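Local coordinates for ASCH domain (Vibrio cholerae TMA 21, PDB 3S9X), which is of unknown function but carries a PUA-like ASCH fold and probably binds RNA or a related nucleic acid, at residues 48-51 with 52-55; 12-15 with 16-19; 60-63 with 64-67. All blocks are in the same frame, centred on the assembly; numbering follows the deposited sequence. Where two conformers were deposited one is given.

The three contacts are local ones, each within eight consecutive residues, and they come in the order interaction 2, interaction 1, interaction 3. Interaction 2 lies within helix 8-19, interaction 1 closes helix 41-52, and interaction 3 joins strand 58-62 to the short helix 64-67. Centre to centre, interactions 1 and 2 are 19 Å apart, 1 and 3 are 24 Å, and 2 and 3 are 29 Å; none touches another. Interaction 3 lies across the chain's centre from the other two. What they share is the five-stranded mixed sheet: strand 148-158 is touched by side chains from all three, so separate local motifs are tied into one fold.

Interaction 1 of 3, residues 48-51 with 52-55; sequences ADLI and LRGE
A Schellman motif ends helix 41-52, and the contact between residues 48-51 and 52-55 combines that C-terminal stop with a salt bridge spanning the same last turn. G54 is the first residue to leave helical geometry, at a phi of 80°. Two backbone bonds lead back into the last turn: G54 N donates to I51 O, and E55 N reaches L50 O at 2.8 Å. The glycine amide meets its acceptor from above the carbonyl plane, whereas the E55 amide lies much closer to the plane of its own. Before the stop, regular helical bonds run from L52 N to A48 O and from R53 N to D49 O.

On the outer side of the turn, D49 and R53 form the salt bridge, with R53 NE 2.9 Å from D49 OD2 and the N-H pointing almost straight at it (166°). The carboxylate oxygen lies near the guanidinium plane, at its edge, but is itself approached from above the carboxylate plane. The arginine chain bends at chi3 (-67°), which folds NE back over the turn toward the aspartate. L50 supplies the apolar counterpart: its CD2 branch lies 3.7 Å from R53 NH1 and also 3.7 Å from E55 CB, bridging the arginine and the residue beyond the glycine. The carboxylate of E55 leads away to a salt bridge with K119.

The other side of the helix end faces the sheet. I51 packs on C91 and I93 of strand 89-102, on V82 of strand 79-83 and on F154 and V156 of strand 148-158, while A48 adds contacts with V82 and I90, so the Schellman turn and the D49-R53 bridge finish a helix whose other side rests on three strands.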
# COMPACT_ATOMS: atom_id res chain seq x y z
N ALA A 48 1.89 -3.39 -9.13
CA ALA A 48 3.28 -3.66 -8.74
C ALA A 48 4.22 -2.96 -9.72
O ALA A 48 5.25 -2.42 -9.33
CB ALA A 48 3.53 -5.13 -8.70
N ASP A 49 3.90 -3.01 -11.02
CA ASP A 49 4.73 -2.41 -12.02
C ASP A 49 4.69 -0.88 -11.98
O ASP A 49 5.72 -0.24 -12.19
CB ASP A 49 4.31 -2.90 -13.44
CG ASP A 49 5.36 -2.63 -14.44
OD1 ASP A 49 6.46 -3.17 -14.32
OD2 ASP A 49 5.06 -1.85 -15.35
N LEU A 50 3.54 -0.29 -11.73
CA LEU A 50 3.45 1.15 -11.55
C LEU A 50 4.29 1.58 -10.39
O LEU A 50 4.95 2.64 -10.42
CB LEU A 50 1.99 1.58 -11.31
CG LEU A 50 1.05 1.57 -12.48
CD1 LEU A 50 -0.36 1.76 -11.96
CD2 LEU A 50 1.41 2.61 -13.57
N ILE A 51 4.26 0.79 -9.29
CA ILE A 51 5.06 1.17 -8.11
C ILE A 51 6.56 1.08 -8.46
O ILE A 51 7.33 1.99 -8.22
CB ILE A 51 4.76 0.31 -6.89
CG1 ILE A 51 3.30 0.55 -6.43
CG2 ILE A 51 5.74 0.50 -5.75
CD1 ILE A 51 2.72 -0.40 -5.42
N LEU A 52 6.95 -0.03 -9.07
CA LEU A 52 8.32 -0.28 -9.53
C LEU A 52 8.87 0.94 -10.25
O LEU A 52 10.00 1.37 -10.05
CB LEU A 52 8.41 -1.56 -10.37
CG LEU A 52 9.74 -1.89 -11.06
CD1 LEU A 52 10.81 -2.24 -9.99
CD2 LEU A 52 9.54 -3.04 -12.04
N ARG A 53 8.07 1.42 -11.21
CA ARG A 53 8.45 2.48 -12.15
C ARG A 53 8.29 3.90 -11.58
O ARG A 53 8.55 4.89 -12.33
CB ARG A 53 7.78 2.32 -13.47
CG ARG A 53 8.17 1.01 -14.17
CD ARG A 53 7.71 0.89 -15.56
NE ARG A 53 6.29 0.81 -15.59
CZ ARG A 53 5.43 1.75 -15.89
NH1 ARG A 53 4.11 1.50 -15.82
NH2 ARG A 53 5.87 2.95 -16.19
N GLY A 54 7.84 4.03 -10.33
CA GLY A 54 7.66 5.34 -9.75
C GLY A 54 6.40 6.08 -10.13
O GLY A 54 6.27 7.27 -9.84
N GLU A 55 5.49 5.40 -10.81
CA GLU A 55 4.23 6.00 -11.18
C GLU A 55 3.13 5.96 -10.10
O GLU A 55 2.29 6.84 -10.03
CB GLU A 55 3.71 5.30 -12.43
CG GLU A 55 4.45 5.53 -13.70
CD GLU A 55 4.04 6.89 -14.20
OE1 GLU A 55 2.88 7.06 -14.74
OE2 GLU A 55 4.87 7.78 -13.96

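Interaction 2 of 3, residues 12-15 with 16-19; sequences LFLE and QYLS
Q16 and F13 cross at about a right angle on one side of helix 8-19, with the amide plane turned 55° from the phenyl ring. The amide nitrogen NE2 comes 3.8 Å from ring atom CD1, obliquely placed with respect to the ring. It gets there because the glutamine stays extended beyond CG (chi2 -177°) and runs back along the preceding turn, its CG passing 3.4 Å from L12 O. The same ring has an edge-to-face partner in Y158, and Q16 also touches Y158.

Another side of the helix carries L14, Y17 and L18. The CD1 branch of L14 approaches the tyrosine ring at its edge, 4.5 Å from Y17 CD2, and lies 4.2 Å from L18 CG. L14 and Y17 both reach L79 of strand 79-83. The hydroxyl of Y17 is hydrogen-bonded to that of Y29. Farther round, E15 bends at chi2, bringing OE2 to 3.9 Å from L18 CD1, a contact of an oxygen with a methyl group.

The backbone beneath follows the regular helical pattern, Q16 N to L12 O, Y17 N to F13 O, L18 N to L14 O and S19 N to E15 O. The L18 bond is the straightest of the four, at 174°.

The settled directional bonds across these turns thus come from main-chain amides, while the side chains meet one another mainly through van der Waals contacts. Attachment to the rest of the protein is largely apolar and aromatic, with the Y17–Y29 hydroxyl pair as a polar addition.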
# COMPACT_ATOMS: atom_id res chain seq x y z
N LEU A 12 13.84 -13.53 1.38
CA LEU A 12 15.11 -13.46 0.71
C LEU A 12 15.34 -12.12 0.07
O LEU A 12 16.46 -11.56 0.08
CB LEU A 12 15.32 -14.64 -0.26
CG LEU A 12 15.46 -16.02 0.33
CD1 LEU A 12 15.31 -17.06 -0.77
CD2 LEU A 12 16.76 -16.11 0.98
N PHE A 13 14.33 -11.60 -0.61
CA PHE A 13 14.43 -10.33 -1.32
C PHE A 13 14.69 -9.21 -0.35
O PHE A 13 15.52 -8.32 -0.58
CB PHE A 13 13.14 -10.10 -2.12
CG PHE A 13 13.20 -9.05 -3.22
CD1 PHE A 13 13.92 -9.31 -4.37
CD2 PHE A 13 12.44 -7.93 -3.14
CE1 PHE A 13 13.84 -8.43 -5.43
CE2 PHE A 13 12.35 -7.07 -4.23
CZ PHE A 13 13.07 -7.30 -5.35
N LEU A 14 13.92 -9.20 0.75
CA LEU A 14 14.10 -8.20 1.80
C LEU A 14 15.51 -8.26 2.40
O LEU A 14 16.13 -7.23 2.62
CB LEU A 14 13.08 -8.43 2.87
CG LEU A 14 13.05 -7.47 4.09
CD1 LEU A 14 13.06 -5.96 3.74
CD2 LEU A 14 11.86 -7.82 5.03
N GLU A 15 16.01 -9.49 2.60
CA GLU A 15 17.38 -9.63 3.12
C GLU A 15 18.38 -9.08 2.15
O GLU A 15 19.41 -8.52 2.56
CB GLU A 15 17.71 -11.05 3.53
CG GLU A 15 16.99 -11.52 4.70
CD GLU A 15 17.51 -10.99 6.10
OE1 GLU A 15 17.21 -11.71 7.11
OE2 GLU A 15 18.16 -9.85 6.19
N GLN A 16 18.13 -9.20 0.82
CA GLN A 16 19.02 -8.59 -0.15
C GLN A 16 19.05 -7.09 0.04
O GLN A 16 20.14 -6.47 -0.01
CB GLN A 16 18.66 -8.97 -1.59
CG GLN A 16 18.92 -10.40 -1.93
CD GLN A 16 18.66 -10.80 -3.31
OE1 GLN A 16 19.53 -11.40 -4.03
NE2 GLN A 16 17.47 -10.55 -3.71
N TYR A 17 17.89 -6.46 0.18
CA TYR A 17 17.88 -5.01 0.39
C TYR A 17 18.68 -4.67 1.68
O TYR A 17 19.46 -3.76 1.67
CB TYR A 17 16.46 -4.49 0.49
CG TYR A 17 16.40 -3.06 0.97
CD1 TYR A 17 17.09 -2.06 0.31
CD2 TYR A 17 15.73 -2.73 2.17
CE1 TYR A 17 17.09 -0.75 0.78
CE2 TYR A 17 15.73 -1.40 2.61
CZ TYR A 17 16.40 -0.40 1.91
OH TYR A 17 16.46 0.90 2.34
N LEU A 18 18.33 -5.31 2.78
CA LEU A 18 19.01 -4.96 4.04
C LEU A 18 20.50 -5.13 3.99
O LEU A 18 21.22 -4.31 4.54
CB LEU A 18 18.37 -5.70 5.16
CG LEU A 18 16.86 -5.44 5.41
CD1 LEU A 18 16.28 -6.40 6.56
CD2 LEU A 18 16.63 -3.95 5.84
N SER A 19 20.97 -6.11 3.23
CA SER A 19 22.39 -6.30 3.10
C SER A 19 23.02 -5.29 2.12
O SER A 19 24.26 -5.13 2.12
CB SER A 19 22.78 -7.76 2.81
OG SER A 19 22.30 -8.17 1.55

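Interaction 3 of 3, residues 60-63 with 64-67; sequences CSLE and YWYS
A strand-to-helix turn is the setting of this contact, where strand 58-62, at one border of the mixed sheet, passes through E63 into the short helix 64-67. Side-chain and backbone hydrogen bonds both cross it. The Y66 ring reaches back along the strand, and its OH is hydrogen-bonded to S61 OG at 2.7 Å, the serine oxygen lying in the ring plane at the edge. W65 CB rests over one face of that ring, toward its rim.

Backbone bonds start the helix: W65 N donates to L62 O, and E63 O accepts from two amides. Y66 N approaches it from above the carbonyl plane, S67 N within the plane. W65 CD1 packs 3.9 Å from L62 CB; the indole NE1 is hydrogen-bonded to E135 of helix 121-139, and a water that accepts from L62 N at 3.0 Å takes a weak second bond from W65 NE1. L62 itself packs on F132 of that helix.

E63 adds a side-chain bond to the first helical turn: bent at chi2 (-92°), it brings its carboxylate beside S67, whose OG donates to E63 OE1 at 2.8 Å from above the carboxylate plane.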
# COMPACT_ATOMS: atom_id res chain seq x y z
N CYS A 60 -4.44 4.12 -0.37
CA CYS A 60 -5.31 4.46 0.72
C CYS A 60 -6.17 3.23 1.13
O CYS A 60 -6.20 2.18 0.45
CB CYS A 60 -6.24 5.61 0.33
SG CYS A 60 -7.45 5.28 -0.92
N SER A 61 -6.78 3.36 2.30
CA SER A 61 -7.63 2.35 2.87
C SER A 61 -8.66 2.99 3.80
O SER A 61 -8.49 4.11 4.24
CB SER A 61 -6.78 1.37 3.65
OG SER A 61 -6.06 1.93 4.72
N LEU A 62 -9.74 2.27 4.10
CA LEU A 62 -10.73 2.76 5.03
C LEU A 62 -10.20 2.84 6.43
O LEU A 62 -9.66 1.91 6.98
CB LEU A 62 -11.98 1.89 5.03
CG LEU A 62 -12.76 1.75 3.72
CD1 LEU A 62 -13.83 0.65 3.89
CD2 LEU A 62 -13.41 3.08 3.35
N GLU A 63 -10.37 4.00 7.04
CA GLU A 63 -9.93 4.16 8.44
C GLU A 63 -10.66 3.23 9.43
O GLU A 63 -10.09 2.83 10.44
CB GLU A 63 -10.13 5.60 8.85
CG GLU A 63 -9.38 5.92 10.12
CD GLU A 63 -10.15 5.74 11.37
OE1 GLU A 63 -11.39 5.67 11.34
OE2 GLU A 63 -9.45 5.64 12.40
N TYR A 64 -11.86 2.81 9.07
CA TYR A 64 -12.68 1.90 9.83
C TYR A 64 -11.89 0.66 10.23
O TYR A 64 -12.05 0.13 11.35
CB TYR A 64 -13.88 1.47 9.00
CG TYR A 64 -14.94 0.72 9.79
CD1 TYR A 64 -16.01 1.40 10.38
CD2 TYR A 64 -14.92 -0.64 9.89
CE1 TYR A 64 -16.99 0.75 11.05
CE2 TYR A 64 -15.94 -1.32 10.54
CZ TYR A 64 -16.97 -0.60 11.11
OH TYR A 64 -17.98 -1.26 11.80
N TRP A 65 -10.98 0.20 9.36
CA TRP A 65 -10.20 -1.00 9.68
C TRP A 65 -9.37 -0.83 10.93
O TRP A 65 -9.03 -1.78 11.67
CB TRP A 65 -9.26 -1.38 8.52
CG TRP A 65 -9.98 -1.96 7.36
CD1 TRP A 65 -10.20 -1.35 6.18
CD2 TRP A 65 -10.60 -3.25 7.27
NE1 TRP A 65 -10.86 -2.19 5.33
CE2 TRP A 65 -11.08 -3.37 5.96
CE3 TRP A 65 -10.69 -4.37 8.13
CZ2 TRP A 65 -11.75 -4.51 5.51
CZ3 TRP A 65 -11.32 -5.54 7.66
CH2 TRP A 65 -11.85 -5.61 6.37
N TYR A 66 -8.91 0.39 11.16
CA TYR A 66 -7.97 0.65 12.24
C TYR A 66 -8.75 1.01 13.48
O TYR A 66 -8.57 0.39 14.52
CB TYR A 66 -6.97 1.73 11.89
CG TYR A 66 -6.35 1.46 10.53
CD1 TYR A 66 -5.33 0.54 10.33
CD2 TYR A 66 -6.89 2.06 9.39
CE1 TYR A 66 -4.88 0.23 9.05
CE2 TYR A 66 -6.46 1.72 8.09
CZ TYR A 66 -5.43 0.85 7.94
OH TYR A 66 -4.96 0.51 6.69
N SER A 67 -9.65 1.98 13.38
CA SER A 67 -10.42 2.41 14.52
C SER A 67 -11.48 1.42 15.01
O SER A 67 -11.68 1.33 16.26
CB SER A 67 -11.06 3.76 14.25
OG SER A 67 -12.00 3.68 13.22
O HOH W 1 -9.65 -0.43 2.78